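Local coordinates for protein PKS (Streptomyces albus, PDB 4OQJ) that probably catalyses the condensing, carbon-carbon bond-forming step of polyketide chain extension as a ketosynthase in oxazolomycin biosynthesis, at residues A[101-110]-A[134-143]; A[143-151]-A[700-708]. One frame throughout, in Å; residues are numbered along the deposited sequence. Where two conformers were deposited one is given.

Interaction 1: residues A[101-110]-A[134-143]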
loop_
_atom_site.group_PDB
_atom_site.type_symbol
_atom_site.label_atom_id
_atom_site.label_comp_id
_atom_site.label_asym_id
_atom_site.label_seq_id
_atom_site.Cartn_x
_atom_site.Cartn_y
_atom_site.Cartn_z
ATOM N N GLU A 101 -14.927 22.341 -5.265
ATOM C CA GLU A 101 -16.157 21.724 -5.735
ATOM C C GLU A 101 -15.871 20.416 -6.462
ATOM O O GLU A 101 -16.635 19.460 -6.355
ATOM C CB GLU A 101 -16.899 22.690 -6.656
ATOM C CG GLU A 101 -18.115 22.099 -7.353
ATOM C CD GLU A 101 -18.869 23.135 -8.172
ATOM O OE1 GLU A 101 -18.978 22.959 -9.407
ATOM O OE2 GLU A 101 -19.345 24.125 -7.576
ATOM N N LEU A 102 -14.774 20.377 -7.212
ATOM C CA LEU A 102 -14.423 19.175 -7.958
ATOM C C LEU A 102 -13.908 18.032 -7.065
ATOM O O LEU A 102 -14.132 16.863 -7.372
ATOM C CB LEU A 102 -13.371 19.500 -9.012
ATOM C CG LEU A 102 -13.842 20.272 -10.250
ATOM C CD1 LEU A 102 -12.690 20.423 -11.222
ATOM C CD2 LEU A 102 -15.014 19.587 -10.942
ATOM N N ILE A 103 -13.224 18.364 -5.974
ATOM C CA ILE A 103 -12.597 17.339 -5.143
ATOM C C ILE A 103 -13.643 16.501 -4.412
ATOM O O ILE A 103 -14.560 17.029 -3.772
ATOM C CB ILE A 103 -11.625 17.950 -4.106
ATOM C CG1 ILE A 103 -10.515 18.722 -4.803
ATOM C CG2 ILE A 103 -10.982 16.849 -3.253
ATOM C CD1 ILE A 103 -9.630 19.568 -3.858
ATOM N N ASP A 104 -13.500 15.187 -4.540
ATOM C CA ASP A 104 -14.296 14.226 -3.798
ATOM C C ASP A 104 -14.357 14.641 -2.318
ATOM O O ASP A 104 -13.328 14.860 -1.695
ATOM C CB ASP A 104 -13.687 12.826 -3.977
ATOM C CG ASP A 104 -14.420 11.717 -3.197
ATOM O OD1 ASP A 104 -15.477 11.963 -2.588
ATOM O OD2 ASP A 104 -13.916 10.566 -3.214
ATOM N N PRO A 105 -15.570 14.771 -1.760
ATOM C CA PRO A 105 -15.684 15.058 -0.324
ATOM C C PRO A 105 -14.895 14.090 0.565
ATOM O O PRO A 105 -14.445 14.490 1.626
ATOM C CB PRO A 105 -17.182 14.907 -0.042
ATOM C CG PRO A 105 -17.845 15.092 -1.353
ATOM C CD PRO A 105 -16.889 14.626 -2.403
ATOM N N GLN A 106 -14.730 12.843 0.150
ATOM C CA GLN A 106 -13.938 11.916 0.950
ATOM C C GLN A 106 -12.498 12.415 1.121
ATOM O O GLN A 106 -11.911 12.259 2.194
ATOM C CB GLN A 106 -13.942 10.527 0.315
ATOM C CG GLN A 106 -15.332 9.914 0.211
ATOM C CD GLN A 106 -15.297 8.530 -0.390
ATOM O OE1 GLN A 106 -15.687 7.553 0.248
ATOM N NE2 GLN A 106 -14.818 8.437 -1.626
ATOM N N GLN A 107 -11.938 13.011 0.066
ATOM C CA GLN A 107 -10.554 13.499 0.091
ATOM C C GLN A 107 -10.467 14.809 0.855
ATOM O O GLN A 107 -9.495 15.049 1.562
ATOM C CB GLN A 107 -10.005 13.675 -1.337
ATOM C CG GLN A 107 -9.928 12.351 -2.085
ATOM C CD GLN A 107 -9.017 12.351 -3.293
ATOM O OE1 GLN A 107 -8.052 13.120 -3.379
ATOM N NE2 GLN A 107 -9.300 11.451 -4.229
ATOM N N ARG A 108 -11.493 15.652 0.730
ATOM C CA ARG A 108 -11.550 16.882 1.516
ATOM C C ARG A 108 -11.637 16.586 2.998
ATOM O O ARG A 108 -10.920 17.178 3.806
ATOM C CB ARG A 108 -12.748 17.738 1.110
ATOM C CG ARG A 108 -12.573 18.448 -0.233
ATOM C CD ARG A 108 -13.779 19.275 -0.521
ATOM N NE ARG A 108 -14.697 18.726 -1.516
ATOM C CZ ARG A 108 -16.017 18.906 -1.497
ATOM N NH1 ARG A 108 -16.610 19.521 -0.476
ATOM N NH2 ARG A 108 -16.759 18.462 -2.499
ATOM N N GLN A 109 -12.525 15.672 3.359
ATOM C CA GLN A 109 -12.684 15.310 4.761
ATOM C C GLN A 109 -11.420 14.624 5.285
ATOM O O GLN A 109 -11.036 14.831 6.442
ATOM C CB GLN A 109 -13.909 14.415 4.936
ATOM C CG GLN A 109 -15.213 15.162 4.730
ATOM C CD GLN A 109 -15.520 16.120 5.856
ATOM O OE1 GLN A 109 -15.409 15.768 7.022
ATOM N NE2 GLN A 109 -15.906 17.340 5.511
ATOM N N PHE A 110 -10.754 13.822 4.456
ATOM C CA PHE A 110 -9.535 13.161 4.927
ATOM C C PHE A 110 -8.449 14.203 5.179
ATOM O O PHE A 110 -7.692 14.096 6.132
ATOM C CB PHE A 110 -8.983 12.114 3.962
ATOM C CG PHE A 110 -7.774 11.428 4.520
ATOM C CD1 PHE A 110 -7.914 10.484 5.537
ATOM C CD2 PHE A 110 -6.510 11.810 4.144
ATOM C CE1 PHE A 110 -6.801 9.903 6.113
ATOM C CE2 PHE A 110 -5.385 11.231 4.712
ATOM C CZ PHE A 110 -5.528 10.275 5.686
ATOM N N VAL A 134 2.389 8.852 4.789
ATOM C CA VAL A 134 0.948 8.725 4.899
ATOM C C VAL A 134 0.415 7.576 4.056
ATOM O O VAL A 134 0.697 7.469 2.842
ATOM C CB VAL A 134 0.215 10.057 4.512
ATOM C CG1 VAL A 134 0.645 10.566 3.156
ATOM C CG2 VAL A 134 -1.306 9.876 4.581
ATOM N N TYR A 135 -0.357 6.712 4.712
ATOM C CA TYR A 135 -1.052 5.600 4.079
ATOM C C TYR A 135 -2.551 5.761 4.305
ATOM O O TYR A 135 -3.021 5.795 5.436
ATOM C CB TYR A 135 -0.552 4.265 4.644
ATOM C CG TYR A 135 0.888 3.996 4.289
ATOM C CD1 TYR A 135 1.939 4.499 5.055
ATOM C CD2 TYR A 135 1.201 3.272 3.148
ATOM C CE1 TYR A 135 3.273 4.252 4.687
ATOM C CE2 TYR A 135 2.502 3.026 2.788
ATOM C CZ TYR A 135 3.531 3.513 3.545
ATOM O OH TYR A 135 4.822 3.236 3.118
ATOM N N ALA A 136 -3.314 5.880 3.233
ATOM C CA ALA A 136 -4.730 6.191 3.380
ATOM C C ALA A 136 -5.545 5.665 2.211
ATOM O O ALA A 136 -5.019 5.477 1.115
ATOM C CB ALA A 136 -4.919 7.684 3.510
ATOM N N GLY A 137 -6.830 5.424 2.450
ATOM C CA GLY A 137 -7.721 4.959 1.397
ATOM C C GLY A 137 -9.075 5.632 1.509
ATOM O O GLY A 137 -9.478 6.004 2.601
ATOM N N VAL A 138 -9.771 5.787 0.386
ATOM C CA VAL A 138 -11.141 6.261 0.396
ATOM C C VAL A 138 -12.029 5.248 -0.287
ATOM O O VAL A 138 -11.575 4.380 -1.038
ATOM C CB VAL A 138 -11.288 7.642 -0.288
ATOM C CG1 VAL A 138 -10.479 8.706 0.479
ATOM C CG2 VAL A 138 -10.846 7.578 -1.733
ATOM N N GLY A 139 -13.316 5.366 -0.023
ATOM C CA GLY A 139 -14.293 4.445 -0.563
ATOM C C GLY A 139 -14.639 4.767 -1.992
ATOM O O GLY A 139 -14.076 5.673 -2.585
ATOM N N LEU A 140 -15.549 3.975 -2.542
ATOM C CA LEU A 140 -16.068 4.181 -3.878
ATOM C C LEU A 140 -16.418 5.649 -4.076
ATOM O O LEU A 140 -17.117 6.224 -3.248
ATOM C CB LEU A 140 -17.311 3.317 -4.094
ATOM C CG LEU A 140 -18.056 3.524 -5.410
ATOM C CD1 LEU A 140 -17.210 3.053 -6.609
ATOM C CD2 LEU A 140 -19.390 2.779 -5.367
ATOM N N ASN A 141 -15.939 6.254 -5.157
ATOM C CA ASN A 141 -16.196 7.679 -5.362
ATOM C C ASN A 141 -17.546 7.869 -6.045
ATOM O O ASN A 141 -17.634 7.953 -7.265
ATOM C CB ASN A 141 -15.080 8.337 -6.176
ATOM C CG ASN A 141 -15.181 9.845 -6.167
ATOM O OD1 ASN A 141 -16.173 10.403 -5.696
ATOM N ND2 ASN A 141 -14.165 10.514 -6.683
ATOM N N THR A 142 -18.609 7.921 -5.250
ATOM C CA THR A 142 -19.940 8.116 -5.806
ATOM C C THR A 142 -20.161 9.592 -6.165
ATOM O O THR A 142 -21.093 9.916 -6.887
ATOM C CB THR A 142 -21.040 7.631 -4.830
ATOM O OG1 THR A 142 -20.785 8.132 -3.509
ATOM C CG2 THR A 142 -21.072 6.080 -4.785
ATOM N N TYR A 143 -19.306 10.481 -5.658
ATOM C CA TYR A 143 -19.359 11.907 -6.036
ATOM C C TYR A 143 -19.042 12.080 -7.516
ATOM O O TYR A 143 -19.704 12.825 -8.223
ATOM C CB TYR A 143 -18.373 12.709 -5.193
ATOM C CG TYR A 143 -18.502 14.216 -5.250
ATOM C CD1 TYR A 143 -19.519 14.875 -4.574
ATOM C CD2 TYR A 143 -17.568 14.984 -5.928
ATOM C CE1 TYR A 143 -19.612 16.252 -4.594
ATOM C CE2 TYR A 143 -17.652 16.359 -5.948
ATOM C CZ TYR A 143 -18.674 16.989 -5.279
ATOM O OH TYR A 143 -18.748 18.372 -5.294
HETATM O O HOH W 1 -17.784 10.180 -2.928
#
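The Tyr143 ring carries Pro105 on one face, its CD 3.5 Å from the ring centroid in a CH-pi contact, and has Glu101 O in plane at its edge, where it accepts from Tyr143 OH at 2.6 Å. The Asp104 carboxylate and Asn141 amide stack at 13°, each from its own N-cap position; the amide nitrogen of Asn141 is bonded to Asn167. The Arg108 guanidinium has Pro105 CA over one face and Tyr143 at its edge, and grips Ile103 O side-on with NE and NH2. These groups lie in the N-terminal half of the thiolase-fold ketosynthase, where helix 105-121 packs against strand 132-138 of the central sheet. Asp104 OD1 takes the N-H of Gln106 from above the carboxylate plane, the N-cap bond at the start of helix 105-121, while OD2 receives Gln106 NE2 on its syn lone pair at 2.8 Å. The Gln106 chain, extended beyond CG (chi2 -179°), carries its amide over Val138, and NE2 also donates to Gly139 O at 3.0 Å. Phe110 presses CZ on Ala136 CB at 3.4 Å. One water bridges Asp104 and Tyr143, within 2.9 Å of Asp104 OD1 and accepting from Tyr143 N at 3.1 Å.

Interaction 2: residues A[143-151]-A[700-708]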
loop_
_atom_site.group_PDB
_atom_site.type_symbol
_atom_site.label_atom_id
_atom_site.label_comp_id
_atom_site.label_asym_id
_atom_site.label_seq_id
_atom_site.Cartn_x
_atom_site.Cartn_y
_atom_site.Cartn_z
ATOM N N TYR A 143 -19.306 10.481 -5.658
ATOM C CA TYR A 143 -19.359 11.907 -6.036
ATOM C C TYR A 143 -19.042 12.080 -7.516
ATOM O O TYR A 143 -19.704 12.825 -8.223
ATOM C CB TYR A 143 -18.373 12.709 -5.193
ATOM C CG TYR A 143 -18.502 14.216 -5.250
ATOM C CD1 TYR A 143 -19.519 14.875 -4.574
ATOM C CD2 TYR A 143 -17.568 14.984 -5.928
ATOM C CE1 TYR A 143 -19.612 16.252 -4.594
ATOM C CE2 TYR A 143 -17.652 16.359 -5.948
ATOM C CZ TYR A 143 -18.674 16.989 -5.279
ATOM O OH TYR A 143 -18.748 18.372 -5.294
ATOM N N LEU A 144 -18.022 11.364 -7.975
ATOM C CA LEU A 144 -17.629 11.375 -9.368
ATOM C C LEU A 144 -18.705 10.728 -10.235
ATOM O O LEU A 144 -19.078 11.253 -11.280
ATOM C CB LEU A 144 -16.292 10.646 -9.536
ATOM C CG LEU A 144 -15.802 10.389 -10.960
ATOM C CD1 LEU A 144 -15.500 11.687 -11.676
ATOM C CD2 LEU A 144 -14.576 9.492 -10.926
ATOM N N LEU A 145 -19.209 9.586 -9.794
ATOM C CA LEU A 145 -20.197 8.849 -10.568
ATOM C C LEU A 145 -21.544 9.573 -10.639
ATOM O O LEU A 145 -22.165 9.606 -11.695
ATOM C CB LEU A 145 -20.383 7.446 -9.974
ATOM C CG LEU A 145 -19.176 6.511 -10.086
ATOM C CD1 LEU A 145 -19.391 5.207 -9.293
ATOM C CD2 LEU A 145 -18.904 6.213 -11.545
ATOM N N HIS A 146 -22.003 10.133 -9.519
ATOM C CA HIS A 146 -23.309 10.809 -9.476
ATOM C C HIS A 146 -23.197 12.293 -9.821
ATOM O O HIS A 146 -23.659 12.729 -10.871
ATOM C CB HIS A 146 -23.958 10.679 -8.098
ATOM C CG HIS A 146 -24.224 9.267 -7.664
ATOM N ND1 HIS A 146 -24.890 8.968 -6.496
ATOM C CD2 HIS A 146 -23.911 8.078 -8.233
ATOM C CE1 HIS A 146 -24.979 7.658 -6.362
ATOM N NE2 HIS A 146 -24.394 7.094 -7.401
ATOM N N ASN A 147 -22.577 13.062 -8.930
ATOM C CA ASN A 147 -22.541 14.519 -9.056
ATOM C C ASN A 147 -21.776 15.034 -10.274
ATOM O O ASN A 147 -22.155 16.044 -10.862
ATOM C CB ASN A 147 -21.935 15.126 -7.792
ATOM C CG ASN A 147 -22.753 14.823 -6.559
ATOM O OD1 ASN A 147 -22.810 13.681 -6.111
ATOM N ND2 ASN A 147 -23.387 15.846 -6.000
ATOM N N LEU A 148 -20.702 14.342 -10.644
ATOM C CA LEU A 148 -19.837 14.773 -11.739
ATOM C C LEU A 148 -19.946 13.867 -12.958
ATOM O O LEU A 148 -19.246 14.072 -13.959
ATOM C CB LEU A 148 -18.377 14.815 -11.278
ATOM C CG LEU A 148 -18.056 15.719 -10.098
ATOM C CD1 LEU A 148 -16.566 15.647 -9.795
ATOM C CD2 LEU A 148 -18.469 17.144 -10.398
ATOM N N GLY A 149 -20.817 12.867 -12.867
ATOM C CA GLY A 149 -20.983 11.888 -13.925
ATOM C C GLY A 149 -21.199 12.510 -15.292
ATOM O O GLY A 149 -20.358 12.371 -16.179
ATOM N N GLU A 150 -22.328 13.187 -15.466
ATOM C CA GLU A 150 -22.673 13.779 -16.756
ATOM C C GLU A 150 -21.606 14.785 -17.162
ATOM O O GLU A 150 -21.217 14.863 -18.328
ATOM C CB GLU A 150 -24.049 14.450 -16.691
ATOM N N ARG A 151 -21.135 15.544 -16.179
ATOM C CA ARG A 151 -20.088 16.533 -16.382
ATOM C C ARG A 151 -18.869 15.903 -17.050
ATOM O O ARG A 151 -18.312 16.453 -17.995
ATOM C CB ARG A 151 -19.708 17.145 -15.037
ATOM C CG ARG A 151 -19.069 18.514 -15.088
ATOM C CD ARG A 151 -19.384 19.260 -13.796
ATOM N NE ARG A 151 -18.325 20.173 -13.387
ATOM C CZ ARG A 151 -18.353 20.893 -12.270
ATOM N NH1 ARG A 151 -19.392 20.810 -11.447
ATOM N NH2 ARG A 151 -17.342 21.701 -11.975
ATOM N N GLU A 700 -13.349 26.664 8.437
ATOM C CA GLU A 700 -14.516 27.432 8.016
ATOM C C GLU A 700 -15.522 26.495 7.368
ATOM O O GLU A 700 -15.153 25.698 6.510
ATOM C CB GLU A 700 -14.121 28.551 7.043
ATOM C CG GLU A 700 -15.228 29.589 6.849
ATOM C CD GLU A 700 -14.704 30.944 6.415
ATOM O OE1 GLU A 700 -13.715 31.419 7.014
ATOM O OE2 GLU A 700 -15.291 31.534 5.481
ATOM N N ARG A 701 -16.782 26.570 7.783
ATOM C CA ARG A 701 -17.811 25.686 7.219
ATOM C C ARG A 701 -18.378 26.218 5.904
ATOM O O ARG A 701 -19.538 26.636 5.846
ATOM C CB ARG A 701 -18.968 25.488 8.203
ATOM C CG ARG A 701 -18.610 24.800 9.502
ATOM C CD ARG A 701 -19.779 24.873 10.492
ATOM N NE ARG A 701 -20.943 24.100 10.052
ATOM C CZ ARG A 701 -22.000 24.596 9.411
ATOM N NH1 ARG A 701 -22.080 25.889 9.119
ATOM N NH2 ARG A 701 -22.994 23.789 9.064
ATOM N N VAL A 702 -17.566 26.197 4.853
ATOM C CA VAL A 702 -18.009 26.612 3.524
ATOM C C VAL A 702 -18.462 25.400 2.716
ATOM O O VAL A 702 -17.730 24.415 2.574
ATOM C CB VAL A 702 -16.879 27.355 2.765
ATOM C CG1 VAL A 702 -17.385 27.918 1.443
ATOM C CG2 VAL A 702 -16.300 28.445 3.619
ATOM N N ARG A 703 -19.673 25.460 2.181
ATOM C CA ARG A 703 -20.187 24.369 1.362
ATOM C C ARG A 703 -19.581 24.363 -0.041
ATOM O O ARG A 703 -19.575 25.373 -0.731
ATOM C CB ARG A 703 -21.703 24.452 1.269
ATOM C CG ARG A 703 -22.321 23.402 0.353
ATOM C CD ARG A 703 -23.836 23.526 0.396
ATOM N NE ARG A 703 -24.519 22.704 -0.603
ATOM C CZ ARG A 703 -24.894 21.442 -0.416
ATOM N NH1 ARG A 703 -24.621 20.812 0.723
ATOM N NH2 ARG A 703 -25.533 20.799 -1.380
ATOM N N HIS A 704 -19.048 23.215 -0.435
ATOM C CA HIS A 704 -18.556 22.994 -1.785
ATOM C C HIS A 704 -19.187 21.714 -2.268
ATOM O O HIS A 704 -18.870 20.632 -1.764
ATOM C CB HIS A 704 -17.027 22.901 -1.829
ATOM C CG HIS A 704 -16.334 24.108 -1.279
ATOM N ND1 HIS A 704 -16.083 25.230 -2.038
ATOM C CD2 HIS A 704 -15.856 24.375 -0.043
ATOM C CE1 HIS A 704 -15.477 26.138 -1.293
ATOM N NE2 HIS A 704 -15.328 25.645 -0.077
ATOM N N TRP A 705 -20.086 21.834 -3.237
ATOM C CA TRP A 705 -20.883 20.699 -3.667
ATOM C C TRP A 705 -21.337 20.872 -5.111
ATOM O O TRP A 705 -22.036 21.819 -5.439
ATOM C CB TRP A 705 -22.084 20.534 -2.746
ATOM C CG TRP A 705 -22.706 19.195 -2.814
ATOM C CD1 TRP A 705 -23.816 18.835 -3.525
ATOM C CD2 TRP A 705 -22.261 18.018 -2.140
ATOM N NE1 TRP A 705 -24.085 17.502 -3.334
ATOM C CE2 TRP A 705 -23.141 16.977 -2.487
ATOM C CE3 TRP A 705 -21.198 17.741 -1.273
ATOM C CZ2 TRP A 705 -22.995 15.685 -1.998
ATOM C CZ3 TRP A 705 -21.053 16.457 -0.792
ATOM C CH2 TRP A 705 -21.947 15.446 -1.154
ATOM N N ALA A 706 -20.900 19.965 -5.972
ATOM C CA ALA A 706 -21.252 20.000 -7.380
ATOM C C ALA A 706 -22.657 19.454 -7.554
ATOM O O ALA A 706 -22.973 18.372 -7.063
ATOM C CB ALA A 706 -20.264 19.190 -8.204
ATOM N N GLU A 707 -23.496 20.208 -8.252
ATOM C CA GLU A 707 -24.864 19.785 -8.510
ATOM C C GLU A 707 -24.907 18.862 -9.738
ATOM O O GLU A 707 -24.356 19.195 -10.790
ATOM C CB GLU A 707 -25.763 21.005 -8.709
ATOM C CG GLU A 707 -26.943 21.096 -7.734
ATOM C CD GLU A 707 -26.539 21.029 -6.262
ATOM O OE1 GLU A 707 -26.060 22.045 -5.711
ATOM O OE2 GLU A 707 -26.720 19.954 -5.652
ATOM N N PRO A 708 -25.535 17.682 -9.601
ATOM C CA PRO A 708 -25.611 16.774 -10.753
ATOM C C PRO A 708 -26.499 17.313 -11.868
ATOM O O PRO A 708 -25.958 17.864 -12.826
ATOM C CB PRO A 708 -26.198 15.488 -10.156
ATOM C CG PRO A 708 -26.880 15.911 -8.901
ATOM C CD PRO A 708 -26.114 17.084 -8.384
#
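Asn147 reaches across to Ala706, in the end of the modelled chain, 700-708. Its CB lies over one face of the Tyr143 ring, about 4.0 Å above the plane, and also 3.5 Å from Ala706 O. With CG beside its own backbone N (chi1 -62°), the amide turns toward Ala706, and ND2 at the tip donates to Ala706 O at 2.8 Å, nearly straight and almost in the amide plane. The same ND2 comes close to Trp705 NE1, but both are donors and no bond joins them; the amide and indole planes stand almost perpendicular, at 88°. Ala706 is gripped at its other polar end too, since its N-H is given to Tyr143 OH at 2.8 Å, so the phenol that donates to Glu101 O is also an acceptor here. The edge of the Tyr143 ring points at the six-membered ring of Trp705 in a T-shaped stack, centroids 5.2 Å apart and planes at 71°. Arg703 NH1, salt-bridged to Asp86, lies over the rim of the opposite indole face, its guanidinium resting on Trp705 CB. The methyl of Ala706 packs tightly on Leu148 CD2, 3.5 Å away. Such pinning of an extended tail through both the N-H and the C=O of one residue is consistent with the tail that in modular synthases is the post-AT linker, wrapping back over the ketosynthase.

In the fold
Interaction 1 is largely buried and holds a helix to the central sheet of the ketosynthase; interaction 2 is only partly buried and fastens the end of the modelled chain, more than 500 residues later, to helix 142-147. Tyr143 belongs to both. The first contact relies on buried amides, a carboxylate and apolar packing between neighbouring elements of one domain, whereas the second fixes an irregular strip through its own backbone and one indole, with exposed charged residues near its border. They meet directly: Arg108 NH1 lies 2.8 Å from His704 O, a probable hydrogen bond, and Glu101 is salt-bridged to Arg151 in the conformer given. Both also touch the second subunit.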